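Local structure of thioredoxin-like protein (Bacteroides caccae ATCC 43185, 4YOD) at residues Asn68-Leu72 with Lys73-Glu77; Asp98-Asp101 with Lys102-Asp106; Glu131-Glu134 with Lys135-Pro138; Lys272-Thr276 with Gln277-Glu281. The protein is of unconfirmed function but probably acts as a thiol-disulfide oxidoreductase, joining a helical region to a thioredoxin fold. All coordinates share one frame; numbering follows the deposited sequence.

In the fold
The four contacts are local and follow one another along the chain. Contacts 1 to 3 lie in the helical DUF5106 region. Contact 1 starts helix 72-85, contact 2 lies in the last part of helix 90-105, the next helix, and contact 3 opens helix 132-146. The centres of contacts 2 and 3 are about 17 Å apart, and the two touch where D101 OD2 comes within 4.0 Å of R137 NH2, a long and weak approach. Contact 4 lies in the thioredoxin fold, where edge strand 269-272 leads into helix 276-286. Its centre is about 21 Å from contact 2 and about 33 Å from contact 3. The set thus marks helix ends in both parts of the protein.

Contact 1: Asn68-Leu72 with Lys73-Glu77; sequences NHVPL and KTAQE
T74 packs its side chain alongside the ring of P71, three residues back. OG1 of T74 lies next to the ring, 3.9 Å from P71 CB. It stands anti to its own carbonyl carbon (chi1 -57°), which turns it back toward the start of the helix. The backbone N of T74 makes only a weak bond to P71 O. A75 comes next and gives that carbonyl its better bond, A75 N to P71 O at 3.1 Å, with a nearly straight N-H angle of 165°. P71 O thus takes two donors from the first turn. The A75 methyl also meets the preceding loop, with A75 CB 3.8 Å from V70 CG2. V70 in turn packs on A31 and V35 of helix 27-37. One step on, Q76 N bonds L72 O at 2.8 Å. The side chains of these two residues cross beside that bond. L72 CG lies 3.8 Å from Q76 CD, and L72 CD1 is equally near Q76 CG. The amide of Q76 reaches on past the leucine, and its NE2 donates to E115 O of helix 114-125. That bond fixes the turn of the amide. With an alanine here, E115 O is likely to lose this donor, and L72 CG and CD1 the packing of the glutamine chain. The whole is a helix N-terminus with proline at the N-cap position, where the backbone carbonyl, and not a side-chain acceptor, serves the first turn. It follows the short loop that joins helices 53-66 and 72-85 of the helical region.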
loop_
_atom_site.group_PDB
_atom_site.type_symbol
_atom_site.label_atom_id
_atom_site.label_comp_id
_atom_site.label_asym_id
_atom_site.label_seq_id
_atom_site.Cartn_x
_atom_site.Cartn_y
_atom_site.Cartn_z
ATOM N N ASN A 68 2.747 13.518 3.913
ATOM C CA ASN A 68 1.286 13.381 3.983
ATOM C C ASN A 68 0.550 14.728 3.984
ATOM O O ASN A 68 -0.669 14.741 3.803
ATOM C CB ASN A 68 0.889 12.616 5.255
ATOM C CG ASN A 68 1.236 11.154 5.233
ATOM O OD1 ASN A 68 0.774 10.397 4.387
ATOM N ND2 ASN A 68 2.006 10.713 6.205
ATOM N N HIS A 69 1.253 15.842 4.241
ATOM C CA HIS A 69 0.615 17.157 4.411
ATOM C C HIS A 69 0.645 18.021 3.140
ATOM O O HIS A 69 0.301 19.198 3.199
ATOM C CB HIS A 69 1.255 17.921 5.600
ATOM C CG HIS A 69 1.334 17.133 6.882
ATOM N ND1 HIS A 69 2.309 17.399 7.830
ATOM C CD2 HIS A 69 0.560 16.110 7.330
ATOM C CE1 HIS A 69 2.104 16.535 8.813
ATOM N NE2 HIS A 69 1.066 15.732 8.553
ATOM N N VAL A 70 1.025 17.432 1.990
ATOM C CA VAL A 70 1.095 18.140 0.712
ATOM C C VAL A 70 0.308 17.364 -0.353
ATOM O O VAL A 70 0.093 16.167 -0.152
ATOM C CB VAL A 70 2.568 18.377 0.254
ATOM C CG1 VAL A 70 3.314 19.289 1.215
ATOM C CG2 VAL A 70 3.334 17.061 0.035
ATOM N N PRO A 71 -0.067 17.964 -1.518
ATOM C CA PRO A 71 -0.711 17.157 -2.572
ATOM C C PRO A 71 0.164 15.964 -2.947
ATOM O O PRO A 71 1.393 16.056 -2.879
ATOM C CB PRO A 71 -0.841 18.142 -3.740
ATOM C CG PRO A 71 -0.896 19.501 -3.082
ATOM C CD PRO A 71 0.063 19.385 -1.932
ATOM N N LEU A 72 -0.454 14.831 -3.296
ATOM C CA LEU A 72 0.293 13.618 -3.638
ATOM C C LEU A 72 1.328 13.857 -4.744
ATOM O O LEU A 72 2.441 13.338 -4.638
ATOM C CB LEU A 72 -0.670 12.488 -4.046
ATOM C CG LEU A 72 -0.050 11.136 -4.441
ATOM C CD1 LEU A 72 0.955 10.596 -3.367
ATOM C CD2 LEU A 72 -1.141 10.115 -4.745
ATOM N N LYS A 73 0.982 14.636 -5.792
ATOM C CA LYS A 73 1.924 14.888 -6.895
ATOM C C LYS A 73 3.168 15.639 -6.412
ATOM O O LYS A 73 4.257 15.336 -6.878
ATOM C CB LYS A 73 1.265 15.646 -8.047
ATOM C CG LYS A 73 0.363 14.758 -8.909
ATOM C CD LYS A 73 -0.403 15.578 -9.939
ATOM C CE LYS A 73 -1.377 14.746 -10.732
ATOM N NZ LYS A 73 -2.173 15.588 -11.667
ATOM N N THR A 74 3.019 16.556 -5.442
ATOM C CA THR A 74 4.120 17.318 -4.839
ATOM C C THR A 74 5.013 16.373 -4.034
ATOM O O THR A 74 6.241 16.437 -4.149
ATOM C CB THR A 74 3.548 18.449 -3.974
ATOM O OG1 THR A 74 2.715 19.257 -4.802
ATOM C CG2 THR A 74 4.635 19.310 -3.318
ATOM N N ALA A 75 4.395 15.479 -3.247
ATOM C CA ALA A 75 5.122 14.477 -2.476
ATOM C C ALA A 75 5.898 13.534 -3.423
ATOM O O ALA A 75 7.094 13.336 -3.228
ATOM C CB ALA A 75 4.150 13.693 -1.602
ATOM N N GLN A 76 5.246 13.027 -4.487
ATOM C CA GLN A 76 5.879 12.099 -5.445
ATOM C C GLN A 76 7.081 12.756 -6.152
ATOM O O GLN A 76 8.111 12.097 -6.304
ATOM C CB GLN A 76 4.853 11.557 -6.446
ATOM C CG GLN A 76 3.909 10.551 -5.772
ATOM C CD GLN A 76 2.795 10.075 -6.677
ATOM O OE1 GLN A 76 2.261 10.842 -7.481
ATOM N NE2 GLN A 76 2.378 8.811 -6.517
ATOM N N GLU A 77 6.946 14.040 -6.569
ATOM C CA GLU A 77 8.026 14.803 -7.202
ATOM C C GLU A 77 9.213 14.980 -6.232
ATOM O O GLU A 77 10.372 14.805 -6.631
ATOM C CB GLU A 77 7.511 16.176 -7.675
ATOM C CG GLU A 77 8.558 17.030 -8.374
ATOM C CD GLU A 77 8.042 18.353 -8.902
ATOM O OE1 GLU A 77 7.479 18.369 -10.023
ATOM O OE2 GLU A 77 8.206 19.376 -8.200
#

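Contact 2: Asp98-Asp101 with Lys102-Asp106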
loop_
_atom_site.group_PDB
_atom_site.type_symbol
_atom_site.label_atom_id
_atom_site.label_comp_id
_atom_site.label_asym_id
_atom_site.label_seq_id
_atom_site.Cartn_x
_atom_site.Cartn_y
_atom_site.Cartn_z
ATOM N N ASP A 98 16.839 1.382 0.906
ATOM C CA ASP A 98 16.506 0.310 1.859
ATOM C C ASP A 98 15.571 0.859 2.947
ATOM O O ASP A 98 14.610 0.174 3.314
ATOM C CB ASP A 98 17.757 -0.314 2.471
ATOM C CG ASP A 98 17.453 -1.389 3.492
ATOM O OD1 ASP A 98 16.993 -2.486 3.082
ATOM O OD2 ASP A 98 17.624 -1.120 4.707
ATOM N N LEU A 99 15.814 2.101 3.434
ATOM C CA LEU A 99 14.904 2.752 4.388
ATOM C C LEU A 99 13.508 2.953 3.772
ATOM O O LEU A 99 12.514 2.791 4.474
ATOM C CB LEU A 99 15.434 4.115 4.858
ATOM C CG LEU A 99 16.643 4.129 5.817
ATOM C CD1 LEU A 99 16.923 5.529 6.264
ATOM C CD2 LEU A 99 16.422 3.249 7.056
ATOM N N ALA A 100 13.441 3.331 2.467
ATOM C CA ALA A 100 12.172 3.511 1.732
ATOM C C ALA A 100 11.386 2.201 1.701
ATOM O O ALA A 100 10.192 2.224 1.936
ATOM C CB ALA A 100 12.439 4.001 0.319
ATOM N N ASP A 101 12.062 1.058 1.507
ATOM C CA ASP A 101 11.431 -0.272 1.535
ATOM C C ASP A 101 10.892 -0.530 2.967
ATOM O O ASP A 101 9.682 -0.719 3.152
ATOM C CB ASP A 101 12.461 -1.347 1.096
ATOM C CG ASP A 101 12.035 -2.809 1.131
ATOM O OD1 ASP A 101 10.854 -3.082 1.417
ATOM O OD2 ASP A 101 12.865 -3.674 0.796
ATOM N N LYS A 102 11.780 -0.450 3.981
ATOM C CA LYS A 102 11.446 -0.679 5.391
ATOM C C LYS A 102 10.199 0.094 5.863
ATOM O O LYS A 102 9.379 -0.474 6.581
ATOM C CB LYS A 102 12.646 -0.305 6.291
ATOM C CG LYS A 102 12.458 -0.610 7.769
ATOM C CD LYS A 102 13.732 -0.333 8.545
ATOM C CE LYS A 102 13.551 -0.533 10.034
ATOM N NZ LYS A 102 14.827 -0.302 10.769
ATOM N N TYR A 103 10.049 1.365 5.471
ATOM C CA TYR A 103 8.927 2.154 5.976
ATOM C C TYR A 103 7.743 2.284 5.017
ATOM O O TYR A 103 6.610 2.349 5.488
ATOM C CB TYR A 103 9.420 3.547 6.391
ATOM C CG TYR A 103 10.244 3.466 7.655
ATOM C CD1 TYR A 103 9.633 3.332 8.899
ATOM C CD2 TYR A 103 11.638 3.437 7.603
ATOM C CE1 TYR A 103 10.384 3.184 10.064
ATOM C CE2 TYR A 103 12.401 3.317 8.767
ATOM C CZ TYR A 103 11.766 3.167 9.990
ATOM O OH TYR A 103 12.486 3.031 11.145
ATOM N N LEU A 104 7.984 2.356 3.705
ATOM C CA LEU A 104 6.894 2.592 2.760
ATOM C C LEU A 104 6.400 1.345 2.058
ATOM O O LEU A 104 5.297 1.399 1.507
ATOM C CB LEU A 104 7.293 3.647 1.696
ATOM C CG LEU A 104 7.815 4.989 2.194
ATOM C CD1 LEU A 104 8.512 5.747 1.058
ATOM C CD2 LEU A 104 6.708 5.816 2.849
ATOM N N TYR A 105 7.157 0.240 2.064
ATOM C CA TYR A 105 6.723 -0.989 1.360
ATOM C C TYR A 105 6.347 -2.138 2.293
ATOM O O TYR A 105 5.337 -2.807 2.043
ATOM C CB TYR A 105 7.818 -1.492 0.378
ATOM C CG TYR A 105 7.341 -2.524 -0.631
ATOM C CD1 TYR A 105 6.386 -2.201 -1.596
ATOM C CD2 TYR A 105 7.878 -3.807 -0.654
ATOM C CE1 TYR A 105 6.014 -3.112 -2.586
ATOM C CE2 TYR A 105 7.460 -4.752 -1.598
ATOM C CZ TYR A 105 6.546 -4.391 -2.579
ATOM O OH TYR A 105 6.149 -5.292 -3.548
ATOM N N ASP A 106 7.209 -2.436 3.290
ATOM C CA ASP A 106 7.039 -3.529 4.254
ATOM C C ASP A 106 5.592 -3.560 4.806
ATOM O O ASP A 106 5.121 -2.537 5.315
ATOM C CB ASP A 106 8.059 -3.391 5.413
ATOM C CG ASP A 106 8.239 -4.617 6.304
ATOM O OD1 ASP A 106 7.240 -5.321 6.566
ATOM O OD2 ASP A 106 9.360 -4.820 6.810
#
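Y105 and D106 both donate a backbone N-H to the carbonyl of D101. D106 N reaches D101 O at 3.0 Å and Y105 N reaches it at 2.9 Å. The two donors come from opposite faces of the carbonyl plane. The D106 bond is the straighter, at 169° against 149°. Earlier turns follow the normal helical pattern, with K102 N on D98 O, Y103 N on L99 O and L104 N on A100 O, the last at 2.8 Å.

The polar ends of the side chains find partners beyond the helix. D101 OD2 makes a salt bridge to R141. K102 NZ forms a salt bridge with E57 OE2, and Y103 OH a hydrogen bond to the same oxygen.

Two aromatic rings gather a third set of contacts. D101 OD1 lies at the edge of the Y105 ring, 3.7 Å from Y105 CD2. Carboxylate and ring planes are 67° apart. CG of D101 is anti to its backbone N, which carries the carboxylate along the helix toward Y105. That ring also has a cation-pi partner in K255. L99 O lies at the edge of the Y103 ring, 3.3 Å from Y103 CD2, and K102 CG sits over one face of the same ring.

Apolar contacts are looser. L99 CD2 is 4.4 Å from Y103 CE2, and A100 CB is 4.4 Å from L104 CD1. L99 and A100 also pack on W60 of helix 53-66, and L104 packs on F116 of helix 114-125.

The bond from D106 back to D101 spans five residues. It marks a pi-type widening in the last part of helix 90-105.

Contact 3: Glu131-Glu134 with Lys135-Pro138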
loop_
_atom_site.group_PDB
_atom_site.type_symbol
_atom_site.label_atom_id
_atom_site.label_comp_id
_atom_site.label_asym_id
_atom_site.label_seq_id
_atom_site.Cartn_x
_atom_site.Cartn_y
_atom_site.Cartn_z
ATOM N N GLU A 131 23.573 -1.830 -11.003
ATOM C CA GLU A 131 23.911 -2.839 -12.013
ATOM C C GLU A 131 22.603 -3.419 -12.532
ATOM O O GLU A 131 21.584 -3.322 -11.839
ATOM C CB GLU A 131 24.799 -3.942 -11.404
ATOM C CG GLU A 131 26.170 -3.479 -10.919
ATOM C CD GLU A 131 27.144 -3.007 -11.985
ATOM O OE1 GLU A 131 27.289 -3.700 -13.020
ATOM O OE2 GLU A 131 27.780 -1.950 -11.769
ATOM N N GLU A 132 22.601 -4.006 -13.727
ATOM C CA GLU A 132 21.373 -4.568 -14.288
ATOM C C GLU A 132 20.697 -5.617 -13.332
ATOM O O GLU A 132 19.471 -5.583 -13.192
ATOM C CB GLU A 132 21.610 -5.146 -15.696
ATOM C CG GLU A 132 22.730 -6.158 -15.786
ATOM C CD GLU A 132 23.309 -6.438 -17.161
ATOM O OE1 GLU A 132 22.556 -6.432 -18.163
ATOM O OE2 GLU A 132 24.529 -6.707 -17.220
ATOM N N ILE A 133 21.482 -6.462 -12.622
ATOM C CA ILE A 133 20.925 -7.458 -11.689
ATOM C C ILE A 133 20.237 -6.769 -10.505
ATOM O O ILE A 133 19.212 -7.271 -10.023
ATOM C CB ILE A 133 21.979 -8.507 -11.203
ATOM C CG1 ILE A 133 21.322 -9.709 -10.466
ATOM C CG2 ILE A 133 23.090 -7.887 -10.343
ATOM C CD1 ILE A 133 20.290 -10.553 -11.291
ATOM N N GLU A 134 20.780 -5.626 -10.049
ATOM C CA GLU A 134 20.208 -4.878 -8.926
ATOM C C GLU A 134 18.905 -4.182 -9.322
ATOM O O GLU A 134 18.134 -3.826 -8.441
ATOM C CB GLU A 134 21.213 -3.858 -8.382
ATOM C CG GLU A 134 22.484 -4.483 -7.842
ATOM C CD GLU A 134 23.485 -3.445 -7.381
ATOM O OE1 GLU A 134 23.937 -2.639 -8.228
ATOM O OE2 GLU A 134 23.799 -3.423 -6.169
ATOM N N LYS A 135 18.633 -4.029 -10.624
ATOM C CA LYS A 135 17.381 -3.398 -11.076
ATOM C C LYS A 135 16.233 -4.423 -11.249
ATOM O O LYS A 135 15.079 -4.009 -11.355
ATOM C CB LYS A 135 17.589 -2.616 -12.383
ATOM C CG LYS A 135 18.388 -1.324 -12.206
ATOM C CD LYS A 135 18.408 -0.523 -13.515
ATOM C CE LYS A 135 19.279 0.718 -13.442
ATOM N NZ LYS A 135 19.003 1.679 -14.570
ATOM N N VAL A 136 16.533 -5.741 -11.243
ATOM C CA VAL A 136 15.524 -6.806 -11.405
ATOM C C VAL A 136 14.406 -6.683 -10.332
ATOM O O VAL A 136 13.231 -6.641 -10.696
ATOM C CB VAL A 136 16.153 -8.231 -11.429
ATOM C CG1 VAL A 136 15.075 -9.320 -11.352
ATOM C CG2 VAL A 136 17.008 -8.426 -12.685
ATOM N N ARG A 137 14.751 -6.630 -9.043
ATOM C CA ARG A 137 13.714 -6.538 -8.009
ATOM C C ARG A 137 12.941 -5.179 -8.055
ATOM O O ARG A 137 11.723 -5.268 -8.084
ATOM C CB ARG A 137 14.235 -6.845 -6.603
ATOM C CG ARG A 137 13.075 -7.045 -5.603
ATOM C CD ARG A 137 13.510 -7.549 -4.246
ATOM N NE ARG A 137 14.204 -6.523 -3.467
ATOM C CZ ARG A 137 14.651 -6.702 -2.228
ATOM N NH1 ARG A 137 14.462 -7.861 -1.607
ATOM N NH2 ARG A 137 15.282 -5.722 -1.598
ATOM N N PRO A 138 13.515 -3.947 -8.098
ATOM C CA PRO A 138 12.645 -2.755 -8.187
ATOM C C PRO A 138 11.733 -2.736 -9.420
ATOM O O PRO A 138 10.603 -2.305 -9.290
ATOM C CB PRO A 138 13.618 -1.574 -8.255
ATOM C CG PRO A 138 14.933 -2.148 -8.501
ATOM C CD PRO A 138 14.939 -3.553 -7.992
HETATM O O HOH W 1 17.317 -7.149 -8.061
#
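I133 O is gripped by V136 N and by a water. The bond from V136 N is weak, at 3.3 Å. Water 1 donates to I133 O at 2.7 Å and accepts from R137 N at 2.8 Å. It therefore bridges the step where R137 N would meet I133 O in a regular alpha-helix. One residue earlier, K135 N bonds E132 O at 3.1 Å, with the donor well above the carbonyl plane. It also makes a weak bond to E131 O. Such spread bonding fits the weakly bonded start of helix 132-146. Here CG of E134 lies anti to its carbonyl carbon (chi1 -62°), which folds the chain back toward E131. E134 OE1 accepts from E131 N at 2.9 Å in a straight bond of 174°, resembling one half of a capping box. OE1 uses its anti lone pair for it and also forms a salt bridge with K90. Further on, P138 has no N-H to give, so E134 O faces ring carbon P138 CD at 3.2 Å and the helix kinks. The P138 ring packs on L121 and M124 of helix 114-125. K135 sends NZ to A125 O. At the exposed surface, I133 CD1 lies 4.2 Å from V136 CG2, where the two side chains cross.

Contact 4: Lys272-Thr276 with Gln277-Glu281; sequences KDATT and QAIEE
T275 caps the helix that follows it. Its OG1 accepts from A278 N at 3.1 Å, with an N-H angle of 154°. The same hydroxyl lies 3.4 Å from A278 CB. OG1 is placed between the backbone N and the carbonyl carbon (chi1 63°), and this faces it into the first turn. Water 2 also bonds T275 OG1, at 2.8 Å, and gives a weak bond to Q277 OE1. The hydroxyl is thus held both by the helix start and by solvent.

Two backbone bonds complete the turn. I279 N donates to T275 O at 3.2 Å, and E280 N donates to T276 O at 2.9 Å.

An apolar patch lies beside them. The methyl of A274 meets I279 CG1, with A274 CB 4.0 Å away, and it lies 4.2 Å from A278 CB. I279 reaches further, to L260 of strand 259-263 and I202 of helix 200-207. Replacing I279 with an alanine is likely to open a gap between A274, L260 and I202, leaving the helix start less firmly seated.

The loop before the cap is fixed in turn. A274 shares backbone bonding with L260, and D273 OD1 bonds T259 OG1. K272 NZ makes a salt bridge to E114 of helix 114-125.

The turn links edge strand 269-272 to helix 276-286 at the C-terminal end of the thioredoxin fold. The helix start lies against strand 259-263 and helix 200-207, and T276 touches T192 and L196 of helix 187-197.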
loop_
_atom_site.group_PDB
_atom_site.type_symbol
_atom_site.label_atom_id
_atom_site.label_comp_id
_atom_site.label_asym_id
_atom_site.label_seq_id
_atom_site.Cartn_x
_atom_site.Cartn_y
_atom_site.Cartn_z
ATOM N N LYS A 272 -6.675 0.473 -1.535
ATOM C CA LYS A 272 -5.782 -0.651 -1.781
ATOM C C LYS A 272 -5.067 -1.009 -0.503
ATOM O O LYS A 272 -4.466 -0.121 0.108
ATOM C CB LYS A 272 -4.769 -0.280 -2.881
ATOM C CG LYS A 272 -3.736 -1.371 -3.165
ATOM C CD LYS A 272 -2.790 -0.986 -4.272
ATOM C CE LYS A 272 -2.132 -2.221 -4.831
ATOM N NZ LYS A 272 -1.495 -1.945 -6.135
ATOM N N ASP A 273 -5.135 -2.301 -0.084
ATOM C CA ASP A 273 -4.469 -2.791 1.136
ATOM C C ASP A 273 -4.841 -1.897 2.335
ATOM O O ASP A 273 -3.977 -1.422 3.077
ATOM C CB ASP A 273 -2.936 -2.854 0.915
ATOM C CG ASP A 273 -2.497 -3.835 -0.172
ATOM O OD1 ASP A 273 -3.321 -4.688 -0.580
ATOM O OD2 ASP A 273 -1.325 -3.764 -0.596
ATOM N N ALA A 274 -6.144 -1.628 2.478
ATOM C CA ALA A 274 -6.685 -0.706 3.475
ATOM C C ALA A 274 -6.997 -1.365 4.794
ATOM O O ALA A 274 -7.281 -2.559 4.842
ATOM C CB ALA A 274 -7.949 -0.057 2.933
ATOM N N THR A 275 -7.026 -0.562 5.870
ATOM C CA THR A 275 -7.447 -1.058 7.178
ATOM C C THR A 275 -8.981 -1.133 7.191
ATOM O O THR A 275 -9.621 -0.492 6.357
ATOM C CB THR A 275 -6.933 -0.153 8.286
ATOM O OG1 THR A 275 -7.514 1.152 8.133
ATOM C CG2 THR A 275 -5.400 -0.087 8.339
ATOM N N THR A 276 -9.569 -1.881 8.144
ATOM C CA THR A 276 -11.024 -1.939 8.303
ATOM C C THR A 276 -11.562 -0.535 8.641
ATOM O O THR A 276 -12.632 -0.174 8.167
ATOM C CB THR A 276 -11.458 -2.957 9.375
ATOM O OG1 THR A 276 -10.842 -2.622 10.619
ATOM C CG2 THR A 276 -11.146 -4.400 8.988
ATOM N N GLN A 277 -10.795 0.266 9.414
ATOM C CA GLN A 277 -11.190 1.628 9.813
ATOM C C GLN A 277 -11.273 2.566 8.584
ATOM O O GLN A 277 -12.216 3.353 8.495
ATOM C CB GLN A 277 -10.229 2.202 10.879
ATOM C CG GLN A 277 -10.622 3.595 11.383
ATOM C CD GLN A 277 -9.644 4.217 12.360
ATOM O OE1 GLN A 277 -8.424 4.006 12.299
ATOM N NE2 GLN A 277 -10.163 5.049 13.255
ATOM N N ALA A 278 -10.307 2.457 7.642
ATOM C CA ALA A 278 -10.256 3.266 6.420
ATOM C C ALA A 278 -11.475 2.969 5.536
ATOM O O ALA A 278 -12.113 3.895 5.041
ATOM C CB ALA A 278 -8.961 2.982 5.648
ATOM N N ILE A 279 -11.812 1.682 5.370
ATOM C CA ILE A 279 -12.965 1.259 4.564
ATOM C C ILE A 279 -14.246 1.770 5.222
ATOM O O ILE A 279 -15.099 2.346 4.537
ATOM C CB ILE A 279 -12.978 -0.272 4.345
ATOM C CG1 ILE A 279 -11.852 -0.663 3.351
ATOM C CG2 ILE A 279 -14.360 -0.763 3.797
ATOM C CD1 ILE A 279 -11.523 -2.081 3.382
ATOM N N GLU A 280 -14.367 1.572 6.543
ATOM C CA GLU A 280 -15.543 2.008 7.301
ATOM C C GLU A 280 -15.728 3.518 7.177
ATOM O O GLU A 280 -16.835 3.960 6.906
ATOM C CB GLU A 280 -15.421 1.583 8.777
ATOM C CG GLU A 280 -16.649 1.875 9.617
ATOM C CD GLU A 280 -16.521 1.591 11.103
ATOM O OE1 GLU A 280 -15.390 1.342 11.583
ATOM O OE2 GLU A 280 -17.564 1.628 11.794
ATOM N N GLU A 281 -14.649 4.311 7.338
ATOM C CA GLU A 281 -14.798 5.762 7.251
ATOM C C GLU A 281 -15.154 6.193 5.847
ATOM O O GLU A 281 -16.061 6.996 5.702
ATOM C CB GLU A 281 -13.561 6.491 7.744
ATOM C CG GLU A 281 -13.408 6.454 9.254
ATOM C CD GLU A 281 -12.304 7.343 9.788
ATOM O OE1 GLU A 281 -11.685 8.078 8.983
ATOM O OE2 GLU A 281 -12.055 7.304 11.016
HETATM O O HOH W 2 -6.652 3.458 9.430
#